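Local coordinates for type VI immunity protein Atu4351 (Agrobacterium fabrum, PDB 6ITW) that probably protects the bacterium from its own type VI secretion effector by neutralising that toxin as the cognate immunity protein, at residues K103-N108 with V114-L119; K94-N99 with I134-I139. All coordinates share one frame; numbering follows the deposited sequence.

Contact 1: residues K103-N108 with V114-L119; sequences KTTEIN and VTCRGL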
ATOM      1  N   LYS A 103      -4.220  12.145   5.067  1.00 43.91           N
ATOM      2  CA  LYS A 103      -3.123  11.943   4.114  1.00 43.76           C
ATOM      3  C   LYS A 103      -2.627  10.497   4.046  1.00 39.96           C
ATOM      4  O   LYS A 103      -3.414   9.547   4.096  1.00 42.26           O
ATOM      5  CB  LYS A 103      -1.913  12.847   4.416  1.00 43.66           C
ATOM      6  CG  LYS A 103      -2.154  14.186   5.104  1.00 49.80           C
ATOM      7  CD  LYS A 103      -2.994  15.153   4.315  1.00 55.63           C
ATOM      8  CE  LYS A 103      -2.826  16.576   4.871  1.00 62.59           C
ATOM      9  NZ  LYS A 103      -4.027  17.413   4.601  1.00 67.01           N
ATOM     10  N   THR A 104      -1.307  10.339   3.952  1.00 37.77           N
ATOM     11  CA  THR A 104      -0.689   9.066   3.604  1.00 40.12           C
ATOM     12  C   THR A 104      -1.046   7.983   4.616  1.00 43.82           C
ATOM     13  O   THR A 104      -0.891   8.160   5.829  1.00 43.87           O
ATOM     14  CB  THR A 104       0.832   9.235   3.525  1.00 42.15           C
ATOM     15  OG1 THR A 104       1.167  10.080   2.417  1.00 46.73           O
ATOM     16  CG2 THR A 104       1.511   7.906   3.332  1.00 41.28           C
ATOM     17  N   THR A 105      -1.511   6.854   4.100  1.00 33.19           N
ATOM     18  CA  THR A 105      -1.961   5.722   4.895  1.00 37.39           C
ATOM     19  C   THR A 105      -1.296   4.463   4.353  1.00 40.08           C
ATOM     20  O   THR A 105      -1.068   4.359   3.142  1.00 38.46           O
ATOM     21  CB  THR A 105      -3.506   5.597   4.823  1.00 41.79           C
ATOM     22  OG1 THR A 105      -4.119   6.836   5.230  1.00 38.31           O
ATOM     23  CG2 THR A 105      -4.022   4.454   5.700  1.00 35.60           C
ATOM     24  N   GLU A 106      -0.962   3.517   5.232  1.00 37.77           N
ATOM     25  CA  GLU A 106      -0.403   2.231   4.823  0.59 36.78           C
ATOM     26  C   GLU A 106      -1.306   1.116   5.338  1.00 36.95           C
ATOM     27  O   GLU A 106      -1.660   1.093   6.521  1.00 39.98           O
ATOM     28  CB  GLU A 106       1.040   2.044   5.330  0.59 37.32           C
ATOM     29  CG  GLU A 106       2.071   3.101   4.830  0.59 41.66           C
ATOM     30  CD  GLU A 106       3.515   2.847   5.332  0.59 43.18           C
ATOM     31  OE1 GLU A 106       3.810   1.716   5.776  0.59 46.83           O
ATOM     32  OE2 GLU A 106       4.356   3.778   5.284  0.59 42.24           O
ATOM     33  N   ILE A 107      -1.677   0.197   4.455  1.00 35.60           N
ATOM     34  CA  ILE A 107      -2.539  -0.929   4.795  1.00 35.81           C
ATOM     35  C   ILE A 107      -1.716  -2.194   4.578  1.00 38.11           C
ATOM     36  O   ILE A 107      -1.520  -2.634   3.436  1.00 33.07           O
ATOM     37  CB  ILE A 107      -3.827  -0.950   3.967  1.00 35.97           C
ATOM     38  CG1 ILE A 107      -4.583   0.379   4.093  1.00 35.41           C
ATOM     39  CG2 ILE A 107      -4.715  -2.071   4.429  1.00 29.42           C
ATOM     40  CD1 ILE A 107      -5.934   0.387   3.326  1.00 31.21           C
ATOM     41  N   ASN A 108      -1.228  -2.778   5.672  1.00 36.96           N
ATOM     42  CA  ASN A 108      -0.376  -3.962   5.613  1.00 35.52           C
ATOM     43  C   ASN A 108      -1.285  -5.185   5.561  1.00 37.67           C
ATOM     44  O   ASN A 108      -1.779  -5.659   6.591  1.00 35.50           O
ATOM     45  CB  ASN A 108       0.576  -3.991   6.802  1.00 33.59           C
ATOM     46  CG  ASN A 108       1.561  -5.136   6.733  1.00 38.18           C
ATOM     47  OD1 ASN A 108       1.258  -6.202   6.187  1.00 40.25           O
ATOM     48  ND2 ASN A 108       2.752  -4.932   7.295  1.00 40.05           N
ATOM     49  N   VAL A 114      -2.686  -1.318  10.063  1.00 35.40           N
ATOM     50  CA  VAL A 114      -2.886  -0.043   9.393  1.00 36.35           C
ATOM     51  C   VAL A 114      -2.069   1.002  10.137  1.00 36.71           C
ATOM     52  O   VAL A 114      -1.982   0.971  11.367  1.00 39.46           O
ATOM     53  CB  VAL A 114      -4.375   0.370   9.336  1.00 34.24           C
ATOM     54  CG1 VAL A 114      -4.537   1.728   8.635  1.00 34.64           C
ATOM     55  CG2 VAL A 114      -5.218  -0.684   8.628  1.00 31.58           C
ATOM     56  N   THR A 115      -1.474   1.928   9.392  1.00 35.35           N
ATOM     57  CA  THR A 115      -0.663   2.982   9.990  1.00 39.95           C
ATOM     58  C   THR A 115      -0.963   4.343   9.371  1.00 40.34           C
ATOM     59  O   THR A 115      -1.056   4.474   8.150  1.00 36.95           O
ATOM     60  CB  THR A 115       0.842   2.685   9.848  1.00 34.79           C
ATOM     61  OG1 THR A 115       1.134   2.319   8.494  1.00 43.49           O
ATOM     62  CG2 THR A 115       1.251   1.551  10.775  1.00 39.45           C
ATOM     63  N   CYS A 116      -1.114   5.353  10.222  1.00 40.53           N
ATOM     64  CA  CYS A 116      -1.401   6.708   9.764  1.00 42.74           C
ATOM     65  C   CYS A 116      -0.694   7.738  10.639  1.00 45.28           C
ATOM     66  O   CYS A 116      -0.928   7.805  11.846  1.00 46.88           O
ATOM     67  CB  CYS A 116      -2.909   6.966   9.760  1.00 43.59           C
ATOM     68  SG  CYS A 116      -3.450   8.208   8.562  1.00 47.71           S
ATOM     69  N   ARG A 117       0.169   8.539  10.024  1.00 44.08           N
ATOM     70  CA  ARG A 117       0.917   9.563  10.747  1.00 48.99           C
ATOM     71  C   ARG A 117       0.070  10.800  11.023  1.00 50.59           C
ATOM     72  O   ARG A 117       0.243  11.466  12.044  1.00 51.05           O
ATOM     73  CB  ARG A 117       2.177   9.952   9.970  1.00 47.14           C
ATOM     74  CG  ARG A 117       3.145   8.804   9.743  1.00 52.15           C
ATOM     75  CD  ARG A 117       4.568   9.203  10.104  1.00 57.79           C
ATOM     76  NE  ARG A 117       5.473   8.058  10.109  1.00 78.75           N
ATOM     77  CZ  ARG A 117       6.778   8.137   9.869  1.00 88.28           C
ATOM     78  NH1 ARG A 117       7.336   9.311   9.603  1.00 98.47           N
ATOM     79  NH2 ARG A 117       7.527   7.043   9.895  1.00 80.63           N
ATOM     80  N   GLY A 118      -0.846  11.106  10.109  1.00 48.67           N
ATOM     81  CA  GLY A 118      -1.715  12.268  10.260  1.00 48.67           C
ATOM     82  C   GLY A 118      -2.864  12.079  11.233  1.00 54.17           C
ATOM     83  O   GLY A 118      -3.464  13.070  11.657  1.00 55.11           O
ATOM     84  N   LEU A 119      -3.203  10.830  11.578  1.00 53.49           N
ATOM     85  CA  LEU A 119      -4.132  10.593  12.681  1.00 53.09           C
ATOM     86  C   LEU A 119      -3.539  11.006  14.022  1.00 55.75           C
ATOM     87  O   LEU A 119      -4.286  11.332  14.948  1.00 55.54           O
ATOM     88  CB  LEU A 119      -4.525   9.117  12.757  1.00 51.31           C
ATOM     89  CG  LEU A 119      -5.834   8.664  12.128  1.00 54.66           C
ATOM     90  CD1 LEU A 119      -5.986   7.156  12.290  1.00 54.89           C
ATOM     91  CD2 LEU A 119      -7.012   9.398  12.748  1.00 54.96           C
TER
HETATM   92  O   HOH W   1       1.246   7.609   7.188  1.00 36.30           O
HETATM   93  O   HOH W   2      -0.489  10.693   7.357  1.00 41.42           O

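Contact 2: residues K94-N99 with I134-I139; sequences KILAWN and IAVEGI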
ATOM      1  N   LYS A  94       1.414  -4.566   0.633  1.00 32.88           N
ATOM      2  CA  LYS A  94       1.289  -3.447   1.564  1.00 35.38           C
ATOM      3  C   LYS A  94       0.923  -2.200   0.761  1.00 32.73           C
ATOM      4  O   LYS A  94       1.751  -1.670   0.009  1.00 29.96           O
ATOM      5  CB  LYS A  94       2.594  -3.259   2.341  1.00 34.19           C
ATOM      6  CG  LYS A  94       2.597  -2.170   3.410  1.00 33.94           C
ATOM      7  CD  LYS A  94       3.859  -2.286   4.263  1.00 40.85           C
ATOM      8  CE  LYS A  94       3.814  -1.442   5.536  1.00 46.65           C
ATOM      9  NZ  LYS A  94       5.144  -1.418   6.256  1.00 52.57           N
ATOM     10  N   ILE A  95      -0.306  -1.719   0.946  1.00 29.94           N
ATOM     11  CA  ILE A  95      -0.891  -0.670   0.113  1.00 29.33           C
ATOM     12  C   ILE A  95      -0.478   0.716   0.599  1.00 32.81           C
ATOM     13  O   ILE A  95      -0.628   1.052   1.783  1.00 32.73           O
ATOM     14  CB  ILE A  95      -2.418  -0.797   0.111  1.00 29.35           C
ATOM     15  CG1 ILE A  95      -2.822  -2.138  -0.511  1.00 30.61           C
ATOM     16  CG2 ILE A  95      -3.052   0.406  -0.587  1.00 28.58           C
ATOM     17  CD1 ILE A  95      -4.298  -2.468  -0.340  1.00 31.79           C
ATOM     18  N   LEU A  96       0.028   1.535  -0.322  1.00 28.89           N
ATOM     19  CA  LEU A  96       0.137   2.976  -0.117  1.00 26.41           C
ATOM     20  C   LEU A  96      -1.182   3.611  -0.543  1.00 38.25           C
ATOM     21  O   LEU A  96      -1.575   3.510  -1.719  1.00 34.91           O
ATOM     22  CB  LEU A  96       1.292   3.567  -0.918  1.00 35.83           C
ATOM     23  CG  LEU A  96       1.401   5.097  -0.948  1.00 39.57           C
ATOM     24  CD1 LEU A  96       1.364   5.662   0.460  1.00 42.52           C
ATOM     25  CD2 LEU A  96       2.678   5.552  -1.651  1.00 36.57           C
ATOM     26  N   ALA A  97      -1.870   4.251   0.408  1.00 34.73           N
ATOM     27  CA  ALA A  97      -3.190   4.817   0.170  1.00 34.64           C
ATOM     28  C   ALA A  97      -3.204   6.287   0.558  1.00 37.72           C
ATOM     29  O   ALA A  97      -2.412   6.749   1.383  1.00 34.60           O
ATOM     30  CB  ALA A  97      -4.282   4.078   0.954  1.00 31.49           C
ATOM     31  N   TRP A  98      -4.117   7.033  -0.043  1.00 33.32           N
ATOM     32  CA  TRP A  98      -4.285   8.435   0.305  1.00 37.87           C
ATOM     33  C   TRP A  98      -5.629   8.611   0.995  1.00 38.10           C
ATOM     34  O   TRP A  98      -6.684   8.322   0.407  1.00 38.38           O
ATOM     35  CB  TRP A  98      -4.200   9.326  -0.931  1.00 37.31           C
ATOM     36  CG  TRP A  98      -4.414  10.757  -0.605  1.00 41.44           C
ATOM     37  CD1 TRP A  98      -5.570  11.477  -0.773  1.00 40.79           C
ATOM     38  CD2 TRP A  98      -3.456  11.654  -0.035  1.00 38.66           C
ATOM     39  NE1 TRP A  98      -5.378  12.770  -0.352  1.00 39.07           N
ATOM     40  CE2 TRP A  98      -4.089  12.910   0.099  1.00 39.93           C
ATOM     41  CE3 TRP A  98      -2.117  11.523   0.361  1.00 40.79           C
ATOM     42  CZ2 TRP A  98      -3.430  14.030   0.621  1.00 39.41           C
ATOM     43  CZ3 TRP A  98      -1.460  12.636   0.880  1.00 39.62           C
ATOM     44  CH2 TRP A  98      -2.123  13.874   1.006  1.00 42.69           C
ATOM     45  N   ASN A  99      -5.595   9.080   2.236  1.00 38.66           N
ATOM     46  CA  ASN A  99      -6.811   9.414   2.969  1.00 41.92           C
ATOM     47  C   ASN A  99      -7.045  10.914   2.842  1.00 38.96           C
ATOM     48  O   ASN A  99      -6.139  11.714   3.123  1.00 37.22           O
ATOM     49  CB  ASN A  99      -6.715   9.015   4.443  1.00 38.22           C
ATOM     50  CG  ASN A  99      -7.935   9.458   5.238  1.00 44.05           C
ATOM     51  OD1 ASN A  99      -7.983  10.581   5.747  1.00 43.54           O
ATOM     52  ND2 ASN A  99      -8.939   8.588   5.323  1.00 41.27           N
ATOM     53  N   ILE A 134       6.513  12.852  -0.554  1.00 41.74           N
ATOM     54  CA  ILE A 134       7.465  12.188   0.322  1.00 44.46           C
ATOM     55  C   ILE A 134       7.187  10.691   0.361  1.00 43.36           C
ATOM     56  O   ILE A 134       8.113   9.872   0.267  1.00 40.76           O
ATOM     57  CB  ILE A 134       7.433  12.828   1.722  1.00 46.24           C
ATOM     58  CG1 ILE A 134       8.070  14.224   1.656  1.00 44.26           C
ATOM     59  CG2 ILE A 134       8.145  11.927   2.749  1.00 40.28           C
ATOM     60  CD1 ILE A 134       7.831  15.071   2.872  1.00 41.83           C
ATOM     61  N   ALA A 135       5.911  10.304   0.472  1.00 40.78           N
ATOM     62  CA  ALA A 135       5.586   8.884   0.532  1.00 39.64           C
ATOM     63  C   ALA A 135       6.077   8.163  -0.716  1.00 39.69           C
ATOM     64  O   ALA A 135       6.607   7.053  -0.623  1.00 36.33           O
ATOM     65  CB  ALA A 135       4.076   8.677   0.724  1.00 34.01           C
ATOM     66  N   VAL A 136       5.933   8.789  -1.894  1.00 38.31           N
ATOM     67  CA  VAL A 136       6.310   8.110  -3.137  1.00 37.83           C
ATOM     68  C   VAL A 136       7.832   7.968  -3.236  1.00 39.69           C
ATOM     69  O   VAL A 136       8.342   6.942  -3.704  1.00 38.40           O
ATOM     70  CB  VAL A 136       5.714   8.844  -4.351  1.00 38.12           C
ATOM     71  CG1 VAL A 136       6.232   8.259  -5.659  1.00 32.84           C
ATOM     72  CG2 VAL A 136       4.192   8.757  -4.309  1.00 38.62           C
ATOM     73  N   GLU A 137       8.578   8.982  -2.780  1.00 39.19           N
ATOM     74  CA  GLU A 137      10.035   8.882  -2.735  1.00 43.18           C
ATOM     75  C   GLU A 137      10.496   7.747  -1.827  1.00 45.91           C
ATOM     76  O   GLU A 137      11.573   7.175  -2.043  1.00 45.88           O
ATOM     77  CB  GLU A 137      10.644  10.205  -2.250  1.00 48.34           C
ATOM     78  CG  GLU A 137      10.805  11.281  -3.333  1.00 53.21           C
ATOM     79  CD  GLU A 137      10.853  12.710  -2.769  1.00 58.44           C
ATOM     80  OE1 GLU A 137      11.196  12.890  -1.578  1.00 65.40           O
ATOM     81  OE2 GLU A 137      10.529  13.662  -3.518  1.00 56.27           O
ATOM     82  N   GLY A 138       9.696   7.389  -0.820  1.00 43.85           N
ATOM     83  CA  GLY A 138      10.130   6.410   0.154  1.00 35.82           C
ATOM     84  C   GLY A 138       9.867   4.941  -0.138  1.00 40.81           C
ATOM     85  O   GLY A 138      10.197   4.108   0.709  1.00 38.52           O
ATOM     86  N   ILE A 139       9.324   4.570  -1.304  1.00 39.61           N
ATOM     87  CA  ILE A 139       8.807   3.212  -1.499  1.00 37.16           C
ATOM     88  C   ILE A 139       9.921   2.168  -1.538  1.00 35.72           C
ATOM     89  O   ILE A 139       9.652   0.967  -1.671  1.00 32.87           O
ATOM     90  CB  ILE A 139       7.922   3.117  -2.761  1.00 35.45           C
ATOM     91  CG1 ILE A 139       8.654   3.576  -4.036  1.00 33.47           C
ATOM     92  CG2 ILE A 139       6.665   3.932  -2.569  1.00 30.66           C
ATOM     93  CD1 ILE A 139       9.617   2.559  -4.647  1.00 29.54           C
TER

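Contact 1: residues K103-N108 with V114-L119
E106 and T115 face each other as an antiparallel hydrogen-bonded pair between strands 103-108 and 113-116, the two arms of a beta hairpin. E106 N donates to T115 O at 3.1 Å, and T115 N returns a bond to E106 O at 3.0 Å; the N-H...O angles of 165° and 158° make both nearly straight, with each donor in the plane of the carbonyl it meets. E106 O is approached a second time, by the CA-H of V114 at a CA to O distance of 3.3 Å. On the same face as E106, the T115 hydroxyl sits between its backbone N and carbonyl carbon (chi1 48°), which brings OG1 against E106 CB at 3.2 Å.

The opposite face carries T105, I107, V114 and C116. CG1 of V114, anti to the backbone N, reaches diagonally over this face to T105 CG2 at 4.0 Å. The T105 hydroxyl is tethered within its own strand, donating to K103 O, and C116 SG packs beside that same OG1.

Toward K103 direct pairing gives way to solvent-mediated links. T104 O accepts a hydrogen from each of two waters: one, 2.6 Å away, accepts in turn from R117 N, while the other accepts from G118 N. The T104 side chain is bound separately, its OG1 hydrogen-bonded to N131 of helix 128-137. Further out, the hairpin is held on both flanks, T105 and I107 bonding through their backbones to A97 and I95, and V114 to T207 and Y209. The chemistry thus implies a seam closed directly at E106 and T115 but hydrated beside T104, where water satisfies amides at which the second arm leaves extended geometry.

Contact 2: residues K94-N99 with I134-I139
OD1 of N99 accepts backbone hydrogen bonds from both D101 N and Y102 N, an Asx-turn arrangement that fixes the end of the strand from which L96 reaches A135. The N99 amide nitrogen is held as well, donating to T84 OG1 on the adjoining strand 84-90.

Across the contact itself there is no polar bond; the meeting is wholly apolar and runs through the forked end of L96. With CG anti to the backbone N (chi1 172°), the leucine extends from the sheet and sets both its methyls against the last turn of helix 128-137. CD1 lies 4.1 Å from A135 CB, and CD2 touches the same methyl at 4.2 Å, so A135 is straddled by the fork. CD2 also faces the residues that follow, standing 4.4 Å from V136 CG2 and an equal 4.4 Å from I139 CG2. Within the helical segment, then, CD1 meets A135 while CD2 reaches V136 and I139 as well; CD1 is covered in addition by T104 CG2 from the neighbouring strand 103-108. The small alanine is what the helix offers at the nearest point, where the CA atoms of L96 and A135 are 8.1 Å apart.

In the final turn G138 N bonds to A135 O at 3.1 Å, with a weaker bond to I134 O. Just beyond it, only the CG2 branch of I139 meets the leucine, while the rest of that side chain heads away.

Among its neighbours, the contact joins the inner strand 94-99 to a helix lying over one face of the large mixed sheet. W98 rests on S128, N131 and L132 of that helix, T104 also touches A135, and Y8, near the N terminus, packs on V136.

Following the chain from the N terminus, strand 94-99 is the first of these segments; the chain then turns back into strand 103-108 and reverses again into strand 113-116, where contact 1 closes a short hairpin across five intervening residues. It runs on to helix 128-137, whose end returns to strand 94-99 in contact 2. Contact 1 is thus nested inside the larger loop that contact 2 closes. Strands 94-99 and 103-108 are neighbours in one sheet, so the contacts meet directly, with K103 CB packing on W98 CH2 at 3.6 Å. Contact 1 adds the next strand to the sheet, whereas contact 2 fastens helix 128-137 onto its face.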